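Local coordinates for protein cell death-related nuclease 4 (Caenorhabditis elegans, PDB 5DK5) that degrades RNA and DNA from the 3' end as a metal-dependent DEDDh-family exonuclease and takes part in apoptotic DNA degradation, at residues F62-L74 and I84-V98. Sequence-based numbering, arbitrary orientation.
Sequences FNKYVKPVLNRTL and IPQRSIDTADTFDVV
The side-chain amide of Q86 clasps the backbone of 62-74 with both its ends. OE1 accepts from L74 N at 2.9 Å, in its carbonyl plane and on a lone pair, while NE2 donates to R72 O, tilted 22° from the amide plane. Q86 CG lies anti to the backbone N (chi1 -175°) and the chain then bends at chi2, turning the amide toward the loop. Beside it, L74 and I89 meet tip to tip, CG to CD1 at 3.6 Å. Further along, S88 CB sits over the centre of one face of the Y65 ring, a CH-pi contact of 3.8 Å to the centroid, and a water links Y65 OH to S88 OG. A nearly straight backbone bond, K67 N to D93 O (2.7 Å), joins the two segments, and V66 CG2 packs on V98 CG2 at 4.0 Å. The contact joins strand 55-65, outermost in this chain's RNase H-like sheet, to helices 86-90 and 95-109, with the I84 side chain beside the magnesium ligand E27. With an alanine in place of Q86, L74 N would probably lose this acceptor, and R72 O and D90 OD1 the amide donor. Q86 NE2 also donates to D90 OD1 (2.9 Å), helping fix the amide's rotation; D90 OD2 in turn bonds the imidazole of H300 of the second subunit, which through NE2 also hydrogen-bonds T73 OG1.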
# COMPACT_ATOMS: atom_id res chain seq x y z
N PHE B 62 24.86 -4.95 -10.83
CA PHE B 62 24.38 -4.48 -9.54
C PHE B 62 22.91 -4.87 -9.44
O PHE B 62 22.12 -4.52 -10.31
CB PHE B 62 24.56 -2.97 -9.42
CG PHE B 62 24.15 -2.41 -8.09
CD1 PHE B 62 25.06 -2.36 -7.05
CD2 PHE B 62 22.87 -1.94 -7.88
CE1 PHE B 62 24.70 -1.84 -5.82
CE2 PHE B 62 22.50 -1.42 -6.66
CZ PHE B 62 23.42 -1.37 -5.63
N ASN B 63 22.55 -5.59 -8.38
CA ASN B 63 21.19 -6.10 -8.24
C ASN B 63 20.77 -6.19 -6.78
O ASN B 63 21.13 -7.14 -6.07
CB ASN B 63 21.06 -7.47 -8.91
CG ASN B 63 19.63 -7.95 -9.00
OD1 ASN B 63 18.69 -7.20 -8.72
ND2 ASN B 63 19.45 -9.20 -9.39
N LYS B 64 20.01 -5.19 -6.33
CA LYS B 64 19.60 -5.09 -4.94
C LYS B 64 18.10 -4.85 -4.82
O LYS B 64 17.51 -4.15 -5.64
CB LYS B 64 20.35 -3.97 -4.23
CG LYS B 64 21.53 -4.42 -3.37
CD LYS B 64 22.78 -4.64 -4.19
CE LYS B 64 24.01 -4.63 -3.30
NZ LYS B 64 23.95 -5.68 -2.25
N TYR B 65 17.50 -5.45 -3.80
CA TYR B 65 16.14 -5.11 -3.41
C TYR B 65 16.19 -3.85 -2.55
O TYR B 65 17.24 -3.52 -1.99
CB TYR B 65 15.49 -6.26 -2.64
CG TYR B 65 15.25 -7.49 -3.48
CD1 TYR B 65 14.35 -7.46 -4.53
CD2 TYR B 65 15.91 -8.68 -3.22
CE1 TYR B 65 14.12 -8.57 -5.31
CE2 TYR B 65 15.69 -9.81 -3.99
CZ TYR B 65 14.79 -9.75 -5.04
OH TYR B 65 14.55 -10.86 -5.82
N VAL B 66 15.07 -3.15 -2.47
CA VAL B 66 14.98 -1.92 -1.69
C VAL B 66 13.71 -1.92 -0.84
O VAL B 66 12.64 -2.26 -1.33
CB VAL B 66 14.99 -0.67 -2.60
CG1 VAL B 66 14.94 0.61 -1.77
CG2 VAL B 66 16.22 -0.67 -3.49
N LYS B 67 13.85 -1.55 0.43
CA LYS B 67 12.70 -1.48 1.32
C LYS B 67 12.00 -0.12 1.20
O LYS B 67 12.60 0.90 1.51
CB LYS B 67 13.12 -1.72 2.77
CG LYS B 67 11.95 -1.73 3.76
CD LYS B 67 12.42 -1.70 5.20
CE LYS B 67 12.97 -3.04 5.64
NZ LYS B 67 13.47 -2.99 7.04
N PRO B 68 10.72 -0.11 0.76
CA PRO B 68 9.96 1.14 0.73
C PRO B 68 9.48 1.54 2.12
O PRO B 68 9.44 0.69 3.00
CB PRO B 68 8.77 0.80 -0.18
CG PRO B 68 8.56 -0.66 0.03
CD PRO B 68 9.92 -1.26 0.29
N VAL B 69 9.14 2.82 2.32
CA VAL B 69 8.77 3.32 3.64
C VAL B 69 7.38 3.97 3.67
O VAL B 69 6.79 4.13 4.74
CB VAL B 69 9.80 4.34 4.17
CG1 VAL B 69 11.16 3.69 4.32
CG2 VAL B 69 9.89 5.55 3.24
N LEU B 70 6.87 4.37 2.51
CA LEU B 70 5.54 4.97 2.43
C LEU B 70 4.46 3.88 2.34
O LEU B 70 3.43 3.96 3.01
CB LEU B 70 5.43 5.90 1.22
CG LEU B 70 6.40 7.08 1.18
CD1 LEU B 70 6.18 7.88 -0.09
CD2 LEU B 70 6.24 7.96 2.40
N ASN B 71 4.71 2.89 1.49
CA ASN B 71 3.84 1.72 1.37
C ASN B 71 4.68 0.47 1.49
O ASN B 71 5.34 0.04 0.55
CB ASN B 71 3.09 1.75 0.04
CG ASN B 71 2.09 2.88 -0.04
OD1 ASN B 71 1.02 2.83 0.57
ND2 ASN B 71 2.44 3.92 -0.80
N ARG B 72 4.65 -0.12 2.69
CA ARG B 72 5.59 -1.17 3.05
C ARG B 72 5.10 -2.57 2.70
O ARG B 72 5.87 -3.52 2.71
CB ARG B 72 5.89 -1.08 4.55
CG ARG B 72 6.45 0.28 4.94
CD ARG B 72 6.68 0.41 6.43
NE ARG B 72 6.70 1.82 6.81
CZ ARG B 72 6.97 2.27 8.03
NH1 ARG B 72 7.24 1.43 9.02
NH2 ARG B 72 6.96 3.57 8.26
N THR B 73 3.81 -2.67 2.38
CA THR B 73 3.23 -3.93 1.91
C THR B 73 2.96 -3.84 0.42
O THR B 73 2.14 -3.03 -0.02
CB THR B 73 1.91 -4.27 2.64
OG1 THR B 73 2.06 -4.10 4.05
CG2 THR B 73 1.50 -5.70 2.34
N LEU B 74 3.64 -4.67 -0.36
CA LEU B 74 3.40 -4.72 -1.80
C LEU B 74 1.99 -5.20 -2.08
O LEU B 74 1.53 -6.19 -1.51
CB LEU B 74 4.41 -5.64 -2.49
CG LEU B 74 5.90 -5.31 -2.35
CD1 LEU B 74 6.71 -6.25 -3.23
CD2 LEU B 74 6.18 -3.86 -2.70
N ILE B 84 8.51 -9.66 -7.40
CA ILE B 84 9.21 -9.49 -6.13
C ILE B 84 8.33 -9.97 -4.98
O ILE B 84 7.20 -9.51 -4.82
CB ILE B 84 9.59 -8.01 -5.90
CG1 ILE B 84 10.49 -7.52 -7.04
CG2 ILE B 84 10.32 -7.85 -4.56
CD1 ILE B 84 10.78 -6.04 -7.00
N PRO B 85 8.83 -10.92 -4.16
CA PRO B 85 8.06 -11.35 -2.99
C PRO B 85 8.22 -10.39 -1.82
O PRO B 85 9.22 -9.69 -1.72
CB PRO B 85 8.66 -12.72 -2.67
CG PRO B 85 10.07 -12.61 -3.11
CD PRO B 85 10.07 -11.71 -4.32
N GLN B 86 7.22 -10.37 -0.93
CA GLN B 86 7.22 -9.47 0.21
C GLN B 86 8.45 -9.68 1.10
O GLN B 86 9.02 -8.72 1.61
CB GLN B 86 5.95 -9.67 1.04
CG GLN B 86 5.80 -8.69 2.19
CD GLN B 86 5.68 -7.26 1.72
OE1 GLN B 86 4.94 -6.96 0.78
NE2 GLN B 86 6.42 -6.36 2.36
N ARG B 87 8.84 -10.94 1.28
CA ARG B 87 9.95 -11.27 2.16
C ARG B 87 11.25 -10.61 1.70
O ARG B 87 12.11 -10.29 2.52
CB ARG B 87 10.13 -12.79 2.24
CG ARG B 87 10.43 -13.46 0.90
CD ARG B 87 10.46 -14.97 1.03
NE ARG B 87 10.76 -15.63 -0.24
CZ ARG B 87 11.99 -15.86 -0.70
NH1 ARG B 87 13.05 -15.49 -0.00
NH2 ARG B 87 12.15 -16.46 -1.87
N SER B 88 11.38 -10.39 0.40
CA SER B 88 12.62 -9.86 -0.15
C SER B 88 12.82 -8.38 0.19
O SER B 88 13.96 -7.94 0.36
CB SER B 88 12.66 -10.05 -1.67
OG SER B 88 12.93 -11.40 -2.01
N ILE B 89 11.73 -7.62 0.29
CA ILE B 89 11.84 -6.20 0.62
C ILE B 89 11.81 -5.97 2.13
O ILE B 89 12.31 -4.96 2.61
CB ILE B 89 10.73 -5.36 -0.06
CG1 ILE B 89 9.34 -5.74 0.45
CG2 ILE B 89 10.79 -5.52 -1.58
CD1 ILE B 89 8.31 -4.66 0.18
N ASP B 90 11.22 -6.91 2.87
CA ASP B 90 11.19 -6.82 4.33
C ASP B 90 12.60 -6.93 4.91
O ASP B 90 12.87 -6.41 5.99
CB ASP B 90 10.30 -7.90 4.93
CG ASP B 90 8.81 -7.59 4.81
OD1 ASP B 90 8.46 -6.48 4.36
OD2 ASP B 90 7.99 -8.45 5.18
N THR B 91 13.49 -7.62 4.19
CA THR B 91 14.86 -7.82 4.64
C THR B 91 15.85 -6.91 3.90
O THR B 91 17.07 -7.06 4.05
CB THR B 91 15.30 -9.28 4.45
OG1 THR B 91 15.13 -9.66 3.07
CG2 THR B 91 14.48 -10.20 5.33
N ALA B 92 15.33 -5.97 3.12
CA ALA B 92 16.17 -5.11 2.29
C ALA B 92 16.53 -3.82 3.01
O ALA B 92 15.94 -3.49 4.04
CB ALA B 92 15.46 -4.80 0.98
N ASP B 93 17.49 -3.09 2.46
CA ASP B 93 17.83 -1.76 2.97
C ASP B 93 16.96 -0.71 2.29
O ASP B 93 16.41 -0.95 1.21
CB ASP B 93 19.31 -1.45 2.75
CG ASP B 93 20.23 -2.33 3.57
OD1 ASP B 93 20.24 -2.17 4.81
OD2 ASP B 93 20.96 -3.16 2.98
N THR B 94 16.82 0.45 2.92
CA THR B 94 16.11 1.57 2.31
C THR B 94 16.94 2.14 1.17
O THR B 94 18.13 1.86 1.06
CB THR B 94 15.80 2.67 3.33
OG1 THR B 94 17.01 3.07 3.99
CG2 THR B 94 14.81 2.17 4.37
N PHE B 95 16.30 2.96 0.33
CA PHE B 95 16.92 3.42 -0.91
C PHE B 95 18.22 4.20 -0.69
O PHE B 95 19.15 4.09 -1.50
CB PHE B 95 15.94 4.31 -1.69
CG PHE B 95 16.51 4.83 -2.98
CD1 PHE B 95 16.53 4.03 -4.11
CD2 PHE B 95 17.02 6.11 -3.06
CE1 PHE B 95 17.04 4.50 -5.30
CE2 PHE B 95 17.54 6.58 -4.25
CZ PHE B 95 17.56 5.78 -5.37
N ASP B 96 18.29 4.97 0.39
CA ASP B 96 19.47 5.78 0.65
C ASP B 96 20.71 4.91 0.84
O ASP B 96 21.80 5.26 0.40
CB ASP B 96 19.25 6.67 1.88
CG ASP B 96 18.81 5.88 3.10
OD1 ASP B 96 17.98 4.96 2.96
OD2 ASP B 96 19.30 6.20 4.21
N VAL B 97 20.53 3.77 1.49
CA VAL B 97 21.64 2.83 1.71
C VAL B 97 22.03 2.16 0.40
O VAL B 97 23.21 2.08 0.06
CB VAL B 97 21.27 1.76 2.74
CG1 VAL B 97 22.41 0.76 2.92
CG2 VAL B 97 20.91 2.41 4.07
N VAL B 98 21.04 1.67 -0.33
CA VAL B 98 21.28 0.97 -1.59
C VAL B 98 21.90 1.90 -2.62
O VAL B 98 22.75 1.49 -3.41
CB VAL B 98 19.99 0.36 -2.15
CG1 VAL B 98 20.22 -0.23 -3.53
CG2 VAL B 98 19.46 -0.70 -1.20
O HOH W 1 18.81 -4.24 0.11
O HOH W 2 13.52 -13.01 -4.06
O HOH W 3 13.31 3.30 0.43
O HOH W 4 15.40 -4.61 6.61
O HOH W 5 8.33 -3.55 4.10
O HOH W 6 2.77 -7.93 -0.29